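Local coordinates for 3'-5' exonuclease crn-4 (Caenorhabditis elegans, PDB 5DK5), which digests RNA and DNA as a metal-dependent 3'-5' exonuclease of the DEDDh family and takes part in apoptotic DNA degradation, at residues F95-V98 and Y99-Q103. Residues are numbered along the deposited sequence; the frame is centred on the assembly and turned at random.
Sequences FDVV and YEQFQ
Phe-95 and Tyr-99 lie one turn apart on helix 95-109. Phe-95 O accepts a hydrogen bond from Tyr-99 N at 2.7 Å. Next to that bond, Tyr-99 CB sits over one face of the Phe-95 ring, 3.9 Å from CE2, a CH-pi contact. In both residues CG is anti to the backbone N (chi1 -180° and 179°), which places both rings on the same flank of the helix. Their planes are 21° apart but slid along, with little overlap. Asp-96 O takes a longer hydrogen bond of 3.2 Å from Glu-100 N, with the donor above the carbonyl plane. Asp-96 OD1 is hydrogen-bonded to Thr-94 OG1. Val-97 O accepts a hydrogen bond from Gln-101 N. Gln-101 CG lies 3.4 Å from Val-97 O, and OE1 is 3.7 Å from Val-98 CA. With an alanine here, Val-97 O, Val-98 CA and Lys-64 would probably lose the cover of this chain. Val-98 O accepts a hydrogen bond from Phe-102 N at 2.9 Å. These i to i+4 bonds are the alpha-helical pattern. The apolar flank packs on the exonuclease sheet: Val-98 and Phe-102 meet Phe-62 and Phe-44 of strands 55-65 and 41-50, while Phe-95 and Tyr-99 reach Met-134 of helix 124-136.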
# COMPACT_ATOMS: atom_id res chain seq x y z
N PHE B 95 5.71 -0.14 15.55
CA PHE B 95 5.34 0.98 16.41
C PHE B 95 5.40 0.66 17.90
O PHE B 95 5.75 1.52 18.71
CB PHE B 95 3.94 1.48 16.06
CG PHE B 95 3.49 2.64 16.90
CD1 PHE B 95 3.90 3.93 16.60
CD2 PHE B 95 2.65 2.45 17.99
CE1 PHE B 95 3.49 5.00 17.37
CE2 PHE B 95 2.24 3.51 18.76
CZ PHE B 95 2.66 4.79 18.45
N ASP B 96 5.03 -0.56 18.27
CA ASP B 96 5.00 -0.95 19.67
C ASP B 96 6.39 -0.86 20.30
O ASP B 96 6.53 -0.46 21.45
CB ASP B 96 4.44 -2.37 19.83
CG ASP B 96 5.15 -3.39 18.97
OD1 ASP B 96 5.48 -3.07 17.81
OD2 ASP B 96 5.39 -4.51 19.47
N VAL B 97 7.41 -1.23 19.54
CA VAL B 97 8.79 -1.16 20.01
C VAL B 97 9.25 0.29 20.12
O VAL B 97 9.82 0.70 21.12
CB VAL B 97 9.74 -1.93 19.09
CG1 VAL B 97 11.19 -1.80 19.57
CG2 VAL B 97 9.33 -3.39 19.00
N VAL B 98 8.99 1.06 19.07
CA VAL B 98 9.41 2.46 19.02
C VAL B 98 8.69 3.28 20.09
O VAL B 98 9.28 4.18 20.69
CB VAL B 98 9.14 3.08 17.64
CG1 VAL B 98 9.43 4.57 17.65
CG2 VAL B 98 9.99 2.38 16.59
N TYR B 99 7.42 2.97 20.33
CA TYR B 99 6.66 3.65 21.36
C TYR B 99 7.22 3.34 22.74
O TYR B 99 7.23 4.19 23.62
CB TYR B 99 5.18 3.27 21.30
CG TYR B 99 4.36 3.94 22.38
CD1 TYR B 99 4.03 5.29 22.30
CD2 TYR B 99 3.91 3.23 23.49
CE1 TYR B 99 3.29 5.91 23.29
CE2 TYR B 99 3.17 3.84 24.48
CZ TYR B 99 2.86 5.18 24.38
OH TYR B 99 2.12 5.79 25.36
N GLU B 100 7.68 2.11 22.92
CA GLU B 100 8.30 1.71 24.18
C GLU B 100 9.61 2.46 24.39
O GLU B 100 9.93 2.87 25.51
CB GLU B 100 8.53 0.19 24.20
CG GLU B 100 9.29 -0.32 25.42
CD GLU B 100 8.61 0.04 26.73
OE1 GLU B 100 7.36 0.13 26.75
OE2 GLU B 100 9.32 0.22 27.73
N GLN B 101 10.37 2.64 23.31
CA GLN B 101 11.61 3.40 23.37
C GLN B 101 11.31 4.87 23.67
O GLN B 101 12.09 5.55 24.34
CB GLN B 101 12.38 3.27 22.06
CG GLN B 101 12.92 1.87 21.79
CD GLN B 101 13.47 1.71 20.39
OE1 GLN B 101 13.06 2.40 19.46
NE2 GLN B 101 14.40 0.78 20.22
N PHE B 102 10.18 5.35 23.17
CA PHE B 102 9.75 6.72 23.38
C PHE B 102 9.40 6.97 24.85
O PHE B 102 9.73 8.01 25.40
CB PHE B 102 8.56 7.05 22.48
CG PHE B 102 7.68 8.15 23.00
CD1 PHE B 102 8.08 9.47 22.95
CD2 PHE B 102 6.44 7.85 23.54
CE1 PHE B 102 7.27 10.48 23.43
CE2 PHE B 102 5.62 8.86 24.02
CZ PHE B 102 6.04 10.17 23.96
N GLN B 103 8.74 6.00 25.47
CA GLN B 103 8.39 6.11 26.88
C GLN B 103 9.63 6.12 27.77
O GLN B 103 9.72 6.89 28.72
CB GLN B 103 7.46 4.97 27.30
CG GLN B 103 6.07 5.06 26.70
CD GLN B 103 5.12 4.05 27.29
OE1 GLN B 103 5.24 2.85 27.04
NE2 GLN B 103 4.17 4.52 28.09